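Local coordinates for protein cysteine desulfurase (Fervidobacterium islandicum, PDB 6A6E) that probably removes sulfur from L-cysteine, using pyridoxal-5'-phosphate as cofactor, to supply a SUF-type iron-sulfur cluster assembly pathway, at residues 205-210 / 225-230; 124-129 / 177-182; 165-170 / 196-201; 89-94 / 219-224. All blocks are in the same frame, centred on the assembly; numbering follows the deposited sequence.

Interaction 1 of 4, residues 205-210 / 225-230; sequences ATLIVD and LDVDFL. With PLP (pyridoxal-5'-phosphate), chain E; GOL (glycerol), chain K.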
loop_
_atom_site.group_PDB
_atom_site.type_symbol
_atom_site.label_atom_id
_atom_site.label_comp_id
_atom_site.label_asym_id
_atom_site.label_seq_id
_atom_site.Cartn_x
_atom_site.Cartn_y
_atom_site.Cartn_z
ATOM N N ALA A 205 -24.301 -15.015 10.617
ATOM C CA ALA A 205 -23.006 -15.068 9.918
ATOM C C ALA A 205 -22.210 -13.808 10.198
ATOM O O ALA A 205 -22.778 -12.776 10.548
ATOM C CB ALA A 205 -23.186 -15.304 8.435
ATOM N N THR A 206 -20.897 -13.917 10.144
ATOM C CA THR A 206 -20.030 -12.723 9.969
ATOM C C THR A 206 -20.226 -12.328 8.540
ATOM O O THR A 206 -19.867 -13.084 7.607
ATOM C CB THR A 206 -18.550 -13.038 10.229
ATOM O OG1 THR A 206 -18.397 -13.339 11.601
ATOM C CG2 THR A 206 -17.632 -11.834 9.948
ATOM N N LEU A 207 -20.811 -11.163 8.354
ATOM C CA LEU A 207 -21.077 -10.623 7.026
ATOM C C LEU A 207 -20.041 -9.546 6.540
ATOM O O LEU A 207 -19.926 -8.424 7.096
ATOM C CB LEU A 207 -22.503 -10.079 6.954
ATOM C CG LEU A 207 -22.945 -9.409 5.646
ATOM C CD1 LEU A 207 -22.906 -10.300 4.417
ATOM C CD2 LEU A 207 -24.345 -8.871 5.853
ATOM N N ILE A 208 -19.376 -9.892 5.431
ATOM C CA ILE A 208 -18.437 -9.034 4.741
ATOM C C ILE A 208 -19.018 -8.588 3.400
ATOM O O ILE A 208 -19.533 -9.411 2.590
ATOM C CB ILE A 208 -17.116 -9.808 4.469
ATOM C CG1 ILE A 208 -16.572 -10.356 5.762
ATOM C CG2 ILE A 208 -16.102 -8.894 3.727
ATOM C CD1 ILE A 208 -15.583 -11.479 5.575
ATOM N N VAL A 209 -18.891 -7.292 3.120
ATOM C CA VAL A 209 -19.254 -6.778 1.834
ATOM C C VAL A 209 -18.036 -6.207 1.131
ATOM O O VAL A 209 -17.314 -5.401 1.702
ATOM C CB VAL A 209 -20.370 -5.711 1.977
ATOM C CG1 VAL A 209 -20.592 -4.973 0.698
ATOM C CG2 VAL A 209 -21.685 -6.383 2.398
ATOM N N ASP A 210 -17.830 -6.687 -0.107
ATOM C CA ASP A 210 -16.930 -6.114 -1.046
ATOM C C ASP A 210 -17.598 -4.954 -1.726
ATOM O O ASP A 210 -18.374 -5.119 -2.661
ATOM C CB ASP A 210 -16.413 -7.202 -2.035
ATOM C CG ASP A 210 -15.531 -6.642 -3.184
ATOM O OD1 ASP A 210 -15.295 -5.440 -3.197
ATOM O OD2 ASP A 210 -15.124 -7.424 -4.100
ATOM N N LEU A 225 -26.955 -0.816 7.111
ATOM C CA LEU A 225 -26.757 -2.116 6.438
ATOM C C LEU A 225 -26.500 -3.202 7.480
ATOM O O LEU A 225 -26.823 -4.376 7.236
ATOM C CB LEU A 225 -25.600 -2.080 5.427
ATOM C CG LEU A 225 -25.741 -1.096 4.300
ATOM C CD1 LEU A 225 -24.455 -1.088 3.478
ATOM C CD2 LEU A 225 -26.961 -1.462 3.465
ATOM N N ASP A 226 -25.919 -2.807 8.625
ATOM C CA ASP A 226 -25.552 -3.744 9.703
ATOM C C ASP A 226 -24.531 -4.836 9.306
ATOM O O ASP A 226 -24.469 -5.946 9.889
ATOM C CB ASP A 226 -26.804 -4.397 10.297
ATOM C CG ASP A 226 -26.521 -5.020 11.680
ATOM O OD1 ASP A 226 -25.674 -4.484 12.431
ATOM O OD2 ASP A 226 -27.101 -6.062 12.024
ATOM N N VAL A 227 -23.718 -4.512 8.305
ATOM C CA VAL A 227 -22.612 -5.367 7.941
ATOM C C VAL A 227 -21.609 -5.436 9.058
ATOM O O VAL A 227 -21.437 -4.503 9.824
ATOM C CB VAL A 227 -21.873 -4.885 6.651
ATOM C CG1 VAL A 227 -22.777 -4.915 5.446
ATOM C CG2 VAL A 227 -21.285 -3.507 6.782
ATOM N N ASP A 228 -20.909 -6.557 9.146
ATOM C CA ASP A 228 -19.795 -6.693 10.069
ATOM C C ASP A 228 -18.490 -6.065 9.580
ATOM O O ASP A 228 -17.751 -5.498 10.379
ATOM C CB ASP A 228 -19.644 -8.154 10.359
ATOM C CG ASP A 228 -20.964 -8.731 11.059
ATOM O OD1 ASP A 228 -21.481 -8.064 11.961
ATOM O OD2 ASP A 228 -21.494 -9.751 10.622
ATOM N N PHE A 229 -18.206 -6.221 8.304
ATOM C CA PHE A 229 -17.030 -5.669 7.684
ATOM C C PHE A 229 -17.427 -5.186 6.307
ATOM O O PHE A 229 -18.290 -5.809 5.653
ATOM C CB PHE A 229 -15.893 -6.708 7.546
ATOM C CG PHE A 229 -15.408 -7.256 8.841
ATOM C CD1 PHE A 229 -14.526 -6.544 9.617
ATOM C CD2 PHE A 229 -15.938 -8.440 9.328
ATOM C CE1 PHE A 229 -14.136 -6.998 10.834
ATOM C CE2 PHE A 229 -15.515 -8.926 10.548
ATOM C CZ PHE A 229 -14.620 -8.206 11.310
ATOM N N LEU A 230 -16.789 -4.080 5.884
ATOM C CA LEU A 230 -16.851 -3.587 4.511
ATOM C C LEU A 230 -15.434 -3.137 4.036
ATOM O O LEU A 230 -14.700 -2.494 4.783
ATOM C CB LEU A 230 -17.802 -2.405 4.415
ATOM C CG LEU A 230 -18.101 -1.858 3.011
ATOM C CD1 LEU A 230 -19.573 -1.872 2.706
ATOM C CD2 LEU A 230 -17.613 -0.430 2.880
HETATM N N1 PLP E . -14.040 -6.260 -6.098
HETATM C C2 PLP E . -14.713 -5.571 -6.982
HETATM C C2A PLP E . -16.169 -5.821 -7.186
HETATM C C3 PLP E . -13.970 -4.593 -7.777
HETATM O O3 PLP E . -14.632 -3.913 -8.696
HETATM C C4 PLP E . -12.550 -4.356 -7.524
HETATM C C4A PLP E . -11.770 -3.339 -8.203
HETATM C C5 PLP E . -11.892 -5.213 -6.532
HETATM C C6 PLP E . -12.701 -6.105 -5.895
HETATM C C5A PLP E . -10.390 -5.131 -6.242
HETATM O O4P PLP E . -9.801 -3.868 -5.973
HETATM P P PLP E . -8.213 -3.543 -5.906
HETATM O O1P PLP E . -7.626 -4.280 -4.769
HETATM O O2P PLP E . -7.763 -3.925 -7.286
HETATM O O3P PLP E . -8.269 -2.067 -5.648
HETATM C C1 GOL K . -23.774 -10.013 13.599
HETATM O O1 GOL K . -23.141 -8.755 13.856
HETATM C C2 GOL K . -22.919 -11.239 13.944
HETATM O O2 GOL K . -23.537 -12.388 13.362
HETATM C C3 GOL K . -21.497 -11.160 13.397
HETATM O O3 GOL K . -20.523 -11.744 14.276
#

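Interaction 2 of 4, residues 124-129 / 177-182; sequences DTVLIS and PKVVSI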
loop_
_atom_site.group_PDB
_atom_site.type_symbol
_atom_site.label_atom_id
_atom_site.label_comp_id
_atom_site.label_asym_id
_atom_site.label_seq_id
_atom_site.Cartn_x
_atom_site.Cartn_y
_atom_site.Cartn_z
ATOM N N ASP A 124 -16.060 -25.262 9.125
ATOM C CA ASP A 124 -17.012 -24.168 8.938
ATOM C C ASP A 124 -17.163 -23.935 7.447
ATOM O O ASP A 124 -16.326 -24.357 6.636
ATOM C CB ASP A 124 -16.540 -22.883 9.570
ATOM C CG ASP A 124 -16.671 -22.884 11.059
ATOM O OD1 ASP A 124 -17.413 -23.705 11.599
ATOM O OD2 ASP A 124 -16.018 -22.062 11.706
ATOM N N THR A 125 -18.213 -23.234 7.092
ATOM C CA THR A 125 -18.441 -22.894 5.672
ATOM C C THR A 125 -18.448 -21.398 5.526
ATOM O O THR A 125 -18.999 -20.704 6.387
ATOM C CB THR A 125 -19.811 -23.411 5.168
ATOM O OG1 THR A 125 -19.784 -24.820 5.213
ATOM C CG2 THR A 125 -20.131 -22.990 3.737
ATOM N N VAL A 126 -17.787 -20.945 4.453
ATOM C CA VAL A 126 -17.835 -19.602 3.984
ATOM C C VAL A 126 -18.716 -19.635 2.770
ATOM O O VAL A 126 -18.410 -20.354 1.837
ATOM C CB VAL A 126 -16.444 -19.059 3.485
ATOM C CG1 VAL A 126 -16.606 -17.611 3.059
ATOM C CG2 VAL A 126 -15.440 -19.130 4.594
ATOM N N LEU A 127 -19.721 -18.783 2.749
ATOM C CA LEU A 127 -20.605 -18.629 1.611
ATOM C C LEU A 127 -20.275 -17.338 0.847
ATOM O O LEU A 127 -20.379 -16.233 1.393
ATOM C CB LEU A 127 -22.043 -18.510 2.087
ATOM C CG LEU A 127 -23.136 -18.286 1.037
ATOM C CD1 LEU A 127 -23.149 -19.466 0.075
ATOM C CD2 LEU A 127 -24.495 -18.140 1.732
ATOM N N ILE A 128 -19.971 -17.481 -0.439
ATOM C CA ILE A 128 -19.802 -16.328 -1.342
ATOM C C ILE A 128 -20.762 -16.426 -2.517
ATOM O O ILE A 128 -21.597 -17.285 -2.512
ATOM C CB ILE A 128 -18.342 -16.208 -1.805
ATOM C CG1 ILE A 128 -17.885 -17.414 -2.584
ATOM C CG2 ILE A 128 -17.428 -16.035 -0.596
ATOM C CD1 ILE A 128 -16.410 -17.328 -2.989
ATOM N N SER A 129 -20.714 -15.520 -3.480
ATOM C CA SER A 129 -21.574 -15.640 -4.627
ATOM C C SER A 129 -20.779 -16.043 -5.879
ATOM O O SER A 129 -19.566 -15.863 -5.939
ATOM C CB SER A 129 -22.322 -14.341 -4.858
ATOM O OG SER A 129 -21.683 -13.580 -5.842
ATOM N N PRO A 177 -24.037 -20.640 7.642
ATOM C CA PRO A 177 -22.651 -20.314 7.304
ATOM C C PRO A 177 -21.949 -19.496 8.376
ATOM O O PRO A 177 -22.529 -18.582 8.951
ATOM C CB PRO A 177 -22.782 -19.518 5.984
ATOM C CG PRO A 177 -24.164 -18.988 5.944
ATOM C CD PRO A 177 -24.995 -20.046 6.695
ATOM N N LYS A 178 -20.693 -19.819 8.654
ATOM C CA LYS A 178 -19.932 -19.078 9.631
ATOM C C LYS A 178 -19.626 -17.655 9.093
ATOM O O LYS A 178 -19.696 -16.664 9.843
ATOM C CB LYS A 178 -18.665 -19.845 10.030
ATOM C CG LYS A 178 -17.936 -19.229 11.219
ATOM C CD LYS A 178 -18.826 -19.246 12.480
ATOM C CE LYS A 178 -18.076 -19.492 13.759
ATOM N NZ LYS A 178 -17.417 -20.833 13.698
ATOM N N VAL A 179 -19.360 -17.559 7.795
ATOM C CA VAL A 179 -19.032 -16.271 7.127
ATOM C C VAL A 179 -19.792 -16.198 5.804
ATOM O O VAL A 179 -19.894 -17.198 5.095
ATOM C CB VAL A 179 -17.503 -16.163 6.848
ATOM C CG1 VAL A 179 -17.143 -14.920 6.047
ATOM C CG2 VAL A 179 -16.803 -16.133 8.164
ATOM N N VAL A 180 -20.336 -15.023 5.506
ATOM C CA VAL A 180 -20.919 -14.717 4.209
ATOM C C VAL A 180 -20.097 -13.506 3.662
ATOM O O VAL A 180 -19.993 -12.474 4.341
ATOM C CB VAL A 180 -22.406 -14.315 4.325
ATOM C CG1 VAL A 180 -23.006 -13.834 3.008
ATOM C CG2 VAL A 180 -23.250 -15.502 4.771
ATOM N N SER A 181 -19.509 -13.637 2.482
ATOM C CA SER A 181 -18.791 -12.528 1.859
ATOM C C SER A 181 -19.361 -12.303 0.509
ATOM O O SER A 181 -19.299 -13.165 -0.330
ATOM C CB SER A 181 -17.298 -12.824 1.752
ATOM O OG SER A 181 -16.535 -11.655 1.453
ATOM N N ILE A 182 -19.891 -11.130 0.268
ATOM C CA ILE A 182 -20.525 -10.908 -0.976
ATOM C C ILE A 182 -20.240 -9.520 -1.502
ATOM O O ILE A 182 -20.041 -8.605 -0.702
ATOM C CB ILE A 182 -22.088 -11.113 -0.810
ATOM C CG1 ILE A 182 -22.749 -11.109 -2.198
ATOM C CG2 ILE A 182 -22.693 -10.052 0.089
ATOM C CD1 ILE A 182 -24.146 -11.678 -2.220
HETATM O O HOH W 1 -20.306 -22.974 8.886
#

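Interaction 3 of 4, residues 165-170 / 196-201; sequences ESILKT and ELIRET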
loop_
_atom_site.group_PDB
_atom_site.type_symbol
_atom_site.label_atom_id
_atom_site.label_comp_id
_atom_site.label_asym_id
_atom_site.label_seq_id
_atom_site.Cartn_x
_atom_site.Cartn_y
_atom_site.Cartn_z
ATOM N N GLU A 165 -34.823 -14.842 -4.760
ATOM C CA GLU A 165 -35.149 -16.267 -4.585
ATOM C C GLU A 165 -33.933 -17.138 -4.436
ATOM O O GLU A 165 -33.924 -18.034 -3.551
ATOM C CB GLU A 165 -36.027 -16.795 -5.732
ATOM C CG GLU A 165 -36.488 -18.241 -5.608
ATOM C CD GLU A 165 -37.230 -18.576 -4.287
ATOM O OE1 GLU A 165 -37.923 -17.693 -3.654
ATOM O OE2 GLU A 165 -37.129 -19.760 -3.858
ATOM N N SER A 166 -32.900 -16.908 -5.264
ATOM C CA SER A 166 -31.640 -17.663 -5.093
ATOM C C SER A 166 -31.089 -17.477 -3.679
ATOM O O SER A 166 -30.635 -18.419 -3.035
ATOM C CB SER A 166 -30.585 -17.229 -6.122
ATOM O OG SER A 166 -29.441 -18.052 -5.934
ATOM N N ILE A 167 -31.166 -16.261 -3.170
ATOM C CA ILE A 167 -30.659 -15.991 -1.798
ATOM C C ILE A 167 -31.391 -16.769 -0.710
ATOM O O ILE A 167 -30.772 -17.529 0.067
ATOM C CB ILE A 167 -30.669 -14.475 -1.488
ATOM C CG1 ILE A 167 -29.531 -13.808 -2.288
ATOM C CG2 ILE A 167 -30.360 -14.226 -0.019
ATOM C CD1 ILE A 167 -29.796 -12.366 -2.505
ATOM N N LEU A 168 -32.715 -16.649 -0.734
ATOM C CA LEU A 168 -33.610 -17.484 0.138
ATOM C C LEU A 168 -33.470 -18.984 -0.059
ATOM O O LEU A 168 -33.450 -19.699 0.931
ATOM C CB LEU A 168 -35.073 -17.097 -0.043
ATOM C CG LEU A 168 -35.309 -15.633 0.323
ATOM C CD1 LEU A 168 -36.652 -15.118 -0.167
ATOM C CD2 LEU A 168 -35.151 -15.441 1.823
ATOM N N LYS A 169 -33.354 -19.460 -1.307
ATOM C CA LYS A 169 -33.073 -20.901 -1.543
ATOM C C LYS A 169 -31.727 -21.409 -1.009
ATOM O O LYS A 169 -31.617 -22.517 -0.431
ATOM C CB LYS A 169 -33.163 -21.231 -3.025
ATOM C CG LYS A 169 -34.543 -21.754 -3.416
ATOM C CD LYS A 169 -34.480 -22.876 -4.458
ATOM C CE LYS A 169 -34.301 -22.354 -5.886
ATOM N NZ LYS A 169 -34.350 -23.463 -6.886
ATOM N N THR A 170 -30.685 -20.601 -1.179
ATOM C CA THR A 170 -29.387 -20.991 -0.600
ATOM C C THR A 170 -29.445 -21.264 0.904
ATOM O O THR A 170 -28.794 -22.170 1.397
ATOM C CB THR A 170 -28.334 -19.921 -0.852
ATOM O OG1 THR A 170 -28.261 -19.684 -2.264
ATOM C CG2 THR A 170 -26.964 -20.367 -0.264
ATOM N N GLU A 196 -29.230 -5.818 2.810
ATOM C CA GLU A 196 -30.106 -6.022 4.008
ATOM C C GLU A 196 -30.864 -7.349 3.996
ATOM O O GLU A 196 -30.948 -8.043 5.010
ATOM C CB GLU A 196 -31.036 -4.839 4.182
ATOM C CG GLU A 196 -30.224 -3.621 4.588
ATOM C CD GLU A 196 -31.030 -2.403 5.009
ATOM O OE1 GLU A 196 -32.037 -2.563 5.699
ATOM O OE2 GLU A 196 -30.615 -1.272 4.692
ATOM N N LEU A 197 -31.331 -7.754 2.824
ATOM C CA LEU A 197 -31.985 -9.067 2.707
ATOM C C LEU A 197 -30.958 -10.149 3.052
ATOM O O LEU A 197 -31.252 -11.099 3.784
ATOM C CB LEU A 197 -32.538 -9.242 1.315
ATOM C CG LEU A 197 -33.032 -10.656 0.997
ATOM C CD1 LEU A 197 -34.251 -11.051 1.840
ATOM C CD2 LEU A 197 -33.298 -10.745 -0.499
ATOM N N ILE A 198 -29.715 -9.985 2.576
ATOM C CA ILE A 198 -28.679 -10.953 2.946
ATOM C C ILE A 198 -28.389 -10.924 4.425
ATOM O O ILE A 198 -28.251 -11.975 5.068
ATOM C CB ILE A 198 -27.391 -10.785 2.065
ATOM C CG1 ILE A 198 -27.758 -11.088 0.630
ATOM C CG2 ILE A 198 -26.250 -11.707 2.542
ATOM C CD1 ILE A 198 -26.768 -10.555 -0.348
ATOM N N ARG A 199 -28.329 -9.738 5.008
ATOM C CA ARG A 199 -28.002 -9.641 6.424
ATOM C C ARG A 199 -29.063 -10.383 7.286
ATOM O O ARG A 199 -28.699 -11.106 8.232
ATOM C CB ARG A 199 -27.972 -8.171 6.791
ATOM C CG ARG A 199 -28.017 -7.821 8.276
ATOM C CD ARG A 199 -26.769 -8.169 9.049
ATOM N NE ARG A 199 -26.425 -9.588 9.156
ATOM C CZ ARG A 199 -25.266 -10.036 9.659
ATOM N NH1 ARG A 199 -24.324 -9.188 10.079
ATOM N NH2 ARG A 199 -25.000 -11.336 9.699
ATOM N N GLU A 200 -30.346 -10.212 6.954
ATOM C CA GLU A 200 -31.446 -10.943 7.714
ATOM C C GLU A 200 -31.550 -12.395 7.409
ATOM O O GLU A 200 -31.839 -13.196 8.321
ATOM C CB GLU A 200 -32.819 -10.288 7.552
ATOM C CG GLU A 200 -32.845 -8.784 7.775
ATOM C CD GLU A 200 -32.257 -8.347 9.114
ATOM O OE1 GLU A 200 -32.175 -9.198 10.035
ATOM O OE2 GLU A 200 -31.869 -7.149 9.232
ATOM N N THR A 201 -31.285 -12.786 6.157
ATOM C CA THR A 201 -31.323 -14.207 5.825
ATOM C C THR A 201 -30.215 -14.988 6.543
ATOM O O THR A 201 -30.397 -16.120 6.941
ATOM C CB THR A 201 -31.175 -14.367 4.303
ATOM O OG1 THR A 201 -32.177 -13.575 3.668
ATOM C CG2 THR A 201 -31.241 -15.798 3.873
#

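Interaction 4 of 4, residues 89-94 / 219-224; sequences FLNASS and KVDVKK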
loop_
_atom_site.group_PDB
_atom_site.type_symbol
_atom_site.label_atom_id
_atom_site.label_comp_id
_atom_site.label_asym_id
_atom_site.label_seq_id
_atom_site.Cartn_x
_atom_site.Cartn_y
_atom_site.Cartn_z
ATOM N N PHE A 89 -18.044 9.598 6.274
ATOM C CA PHE A 89 -18.605 9.215 4.976
ATOM C C PHE A 89 -19.371 7.904 5.008
ATOM O O PHE A 89 -20.296 7.712 4.193
ATOM C CB PHE A 89 -17.450 9.058 4.003
ATOM C CG PHE A 89 -17.859 8.840 2.583
ATOM C CD1 PHE A 89 -18.469 9.851 1.872
ATOM C CD2 PHE A 89 -17.549 7.654 1.933
ATOM C CE1 PHE A 89 -18.817 9.659 0.556
ATOM C CE2 PHE A 89 -17.836 7.490 0.581
ATOM C CZ PHE A 89 -18.474 8.491 -0.101
ATOM N N LEU A 90 -18.942 6.964 5.878
ATOM C CA LEU A 90 -19.602 5.656 5.978
ATOM C C LEU A 90 -20.563 5.565 7.195
ATOM O O LEU A 90 -21.121 4.530 7.474
ATOM C CB LEU A 90 -18.594 4.559 6.139
ATOM C CG LEU A 90 -17.605 4.364 4.948
ATOM C CD1 LEU A 90 -16.687 3.234 5.302
ATOM C CD2 LEU A 90 -18.252 4.022 3.602
ATOM N N ASN A 91 -20.674 6.634 7.977
ATOM C CA ASN A 91 -21.361 6.573 9.300
ATOM C C ASN A 91 -20.781 5.563 10.267
ATOM O O ASN A 91 -21.526 4.812 10.951
ATOM C CB ASN A 91 -22.879 6.342 9.109
ATOM C CG ASN A 91 -23.674 6.684 10.363
ATOM O OD1 ASN A 91 -23.267 7.549 11.105
ATOM N ND2 ASN A 91 -24.745 5.924 10.645
ATOM N N ALA A 92 -19.451 5.514 10.333
ATOM C CA ALA A 92 -18.754 4.665 11.298
ATOM C C ALA A 92 -18.117 5.521 12.296
ATOM O O ALA A 92 -18.035 6.743 12.120
ATOM C CB ALA A 92 -17.658 3.796 10.676
ATOM N N SER A 93 -17.580 4.877 13.317
ATOM C CA SER A 93 -16.810 5.633 14.243
ATOM C C SER A 93 -15.317 5.527 13.771
ATOM O O SER A 93 -14.934 4.587 13.010
ATOM C CB SER A 93 -17.141 5.170 15.663
ATOM O OG SER A 93 -16.028 4.570 16.184
ATOM N N SER A 94 -14.510 6.539 14.084
ATOM C CA SER A 94 -13.118 6.581 13.587
ATOM C C SER A 94 -12.273 5.365 13.980
ATOM O O SER A 94 -11.461 4.951 13.166
ATOM C CB SER A 94 -12.413 7.875 14.004
ATOM O OG SER A 94 -12.137 7.920 15.399
ATOM N N LYS A 219 -24.429 6.064 -1.739
ATOM C CA LYS A 219 -24.391 6.215 -0.313
ATOM C C LYS A 219 -24.379 4.888 0.458
ATOM O O LYS A 219 -25.197 3.988 0.225
ATOM C CB LYS A 219 -25.518 7.100 0.197
ATOM C CG LYS A 219 -25.217 7.589 1.591
ATOM C CD LYS A 219 -26.393 8.251 2.272
ATOM C CE LYS A 219 -26.105 8.410 3.768
ATOM N NZ LYS A 219 -26.888 9.564 4.304
ATOM N N VAL A 220 -23.425 4.787 1.387
ATOM C CA VAL A 220 -23.268 3.574 2.198
ATOM C C VAL A 220 -23.264 4.008 3.677
ATOM O O VAL A 220 -22.511 4.897 4.083
ATOM C CB VAL A 220 -21.985 2.816 1.814
ATOM C CG1 VAL A 220 -21.617 1.746 2.835
ATOM C CG2 VAL A 220 -22.119 2.144 0.443
ATOM N N ASP A 221 -24.185 3.446 4.464
ATOM C CA ASP A 221 -24.308 3.722 5.874
ATOM C C ASP A 221 -24.199 2.375 6.548
ATOM O O ASP A 221 -25.135 1.566 6.521
ATOM C CB ASP A 221 -25.637 4.382 6.153
ATOM C CG ASP A 221 -25.902 4.582 7.643
ATOM O OD1 ASP A 221 -25.343 3.848 8.510
ATOM O OD2 ASP A 221 -26.663 5.526 7.948
ATOM N N VAL A 222 -23.027 2.122 7.158
ATOM C CA VAL A 222 -22.704 0.760 7.623
ATOM C C VAL A 222 -23.614 0.304 8.772
ATOM O O VAL A 222 -23.762 -0.908 9.012
ATOM C CB VAL A 222 -21.193 0.626 8.017
ATOM C CG1 VAL A 222 -20.322 0.786 6.763
ATOM C CG2 VAL A 222 -20.780 1.647 9.076
ATOM N N LYS A 223 -24.161 1.256 9.505
ATOM C CA LYS A 223 -25.075 0.953 10.623
ATOM C C LYS A 223 -26.449 0.527 10.163
ATOM O O LYS A 223 -27.011 -0.412 10.706
ATOM C CB LYS A 223 -25.221 2.148 11.559
ATOM C CG LYS A 223 -23.913 2.629 12.183
ATOM C CD LYS A 223 -23.455 1.814 13.402
ATOM C CE LYS A 223 -23.022 0.384 13.049
ATOM N NZ LYS A 223 -22.406 -0.430 14.152
ATOM N N LYS A 224 -26.977 1.195 9.147
ATOM C CA LYS A 224 -28.190 0.737 8.483
ATOM C C LYS A 224 -28.054 -0.610 7.826
ATOM O O LYS A 224 -28.944 -1.462 7.928
ATOM C CB LYS A 224 -28.601 1.718 7.410
ATOM C CG LYS A 224 -29.211 2.933 7.997
ATOM C CD LYS A 224 -29.671 3.924 6.929
ATOM C CE LYS A 224 -30.304 5.085 7.676
ATOM N NZ LYS A 224 -30.667 6.109 6.663
HETATM O O HOH W 2 -21.289 6.834 1.662
HETATM O O HOH W 3 -23.123 7.073 5.193
#

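Interaction 1 of 4, residues 205-210 / 225-230
In the beta-alpha-beta unit of strand 206-210, helix 222-225 and strand 229-233, Ile208 lies beside Phe229 and Val209 beside Leu230 as parallel neighbours. Phe229 N donates to Leu207 O (3.0 Å), and Val209 N donates in turn to Phe229 O. Just ahead of this ladder Asp228 takes over with its side chain: OD2 accepts from Leu207 N at 2.8 Å in an almost straight bond (176°), through the lone pair turned away from OD1. Its CG stands beside its own backbone N (chi1 -62°), which brings the carboxylate to the start of the neighbouring strand. Arg199 also pairs with OD2, while OD1 meets Lys249 and glycerol O1. With an alanine in place of Asp228, Leu207 N is likely to lose its acceptor and Arg199 this counter-charge. The strands belong to the large-domain sheet of the fold-type I PLP enzymes, in which Asp210, ending strand 206-210, places OD2 2.6 Å from the pyridine N1 of the cofactor. On the Ile208 face, Thr206 CG2 meets the edge of the Phe229 ring in its plane, 3.6 Å from CE2. On the other face, Val209 CG1 packs on Leu230 CD1 (3.8 Å) and Val209 CG2 on Val227 CG1 (3.6 Å).

Interaction 2 of 4, residues 124-129 / 177-182
Lys178 folds over Asp124 where two parallel strands begin. Its CB lies 3.7 Å from Asp124 CB, CG comes to 3.5 Å from Asp124 OD2, and CD and CE pass the same oxygen more loosely. Bends at chi2, chi3 and chi4 curl the chain back, and NZ closes a 2.7 Å salt bridge to OD2 from above the carboxylate plane, 40° out of it. NZ also donates to Ile119 O, and OD2 accepts from Lys121 N. A methionine in place of Lys178 would probably leave the Asp124 carboxylate without its charged partner and Ile119 O without this donor. Farther along, Leu127 is held through both its backbone N and its O: N donates to Val179 O (2.8 Å, 171°) and O accepts from Ser181 N (2.9 Å). Val126 and Val179 lie side by side, their CG1 atoms 4.1 Å apart, on a face covered by Trp140. Strand segments 125-129 and 179-182 run parallel, 18° apart, in the central sheet typical of the fold-type I PLP-dependent large domain.

Interaction 3 of 4, residues 165-170 / 196-201
Ile167 of helix 164-173 reaches across to Leu197, Ile198 and Thr201 of helix 195-201. Both helices lie over the same side of the large-domain sheet, as in the three-layer alpha/beta/alpha build of the fold-type I PLP enzymes, and the two segments run nearly parallel, 13° apart, with axes 10.4 Å from each other. Apolar contacts carry the pairing. Ile167 and Ile198 cross at about a right angle; Ile167 CD1 lies 4.0 Å from Ile198 CG1, and the CG2 branch of Ile167 also flanks that atom. With CG1 set beside the backbone N (chi1 -73°), Ile167 sends CD1 on towards Leu197 CD2 as well, at 4.3 Å. On the sheet side, Ile198 rests on Val180, Ile182 and Leu207. Toward the more exposed side, Leu168 CD2 approaches Leu197 CD1 only loosely.

Mixed contacts come next: the Thr201 hydroxyl is approached by two methyl groups, with OG1 4.0 Å from Leu168 CD2 and also close to Ile167 CG2. Hydrogen bonding stays within each helix. Thr170 OG1 donates to Ser166 O, which also accepts from Thr170 N on the opposite face of its carbonyl plane. In the partner helix, Thr201 OG1 donates to Leu197 O at 2.6 Å, from 39° out of the carbonyl plane.

Interaction 4 of 4, residues 89-94 / 219-224
Leu90 and Asn91, at the C-terminal end of helix 70-90, meet the turn that starts helix 222-225. The tight part is buried and largely apolar. Leu90 CD2 lies 4.1 Å from Val220 CG1, the two side chains running side by side, and Leu90 CB faces Val222 CG1. Val222 CG2 sits between its own backbone N and carbonyl carbon (chi1 -66° for CG1), a rotamer that brings it over Leu90 O and within 4.1 Å of Ala92 CB. Through the middle runs a backbone bond: Val222 N donates to Leu90 O at 3.1 Å, nearly straight at 174°. Tyr247 of strand 244-248 packs against Ala92 and Val222.

The outer side is polar and more open. Asn91, in the positive-phi position of a Schellman motif, extends ND2 to Asp221 OD1 (3.0 Å); the oxygen lies in the amide plane, whereas the donor stands above the carboxylate, the two planes being 87° apart. Lys223 lays CG along Asn91 O at 3.5 Å, while the rest of its chain turns off elsewhere.

Asp221 is the N-cap of helix 222-225, and OD1 accepts Lys224 N (3.2 Å) from the face opposite Asn91 ND2, plus a weak bond from Lys223 N. One carboxylate oxygen thus joins the end of one helix to the start of another, and these donors are likely to favour the charged form of Asp221.

From the N terminus, residues 89-94 open the longest loop, which interaction 4 closes at 219-224, tying the end of helix 70-90 to the start of helix 222-225. Nested within it lie interactions 2 and 3, which cross each other: strand 125-129 joins 177-182, while helix 164-173, before strand 179-183, packs on helix 195-201, after it. Interaction 1 follows both in series and crosses interaction 4, since 219-224 falls between its strands. Strand 206-210 lies next to strand 179-183, making interactions 1 and 2 parts of one sheet; the helices of interaction 3 pack on it, Thr170 CG2 touching Leu127 CD2 of interaction 2.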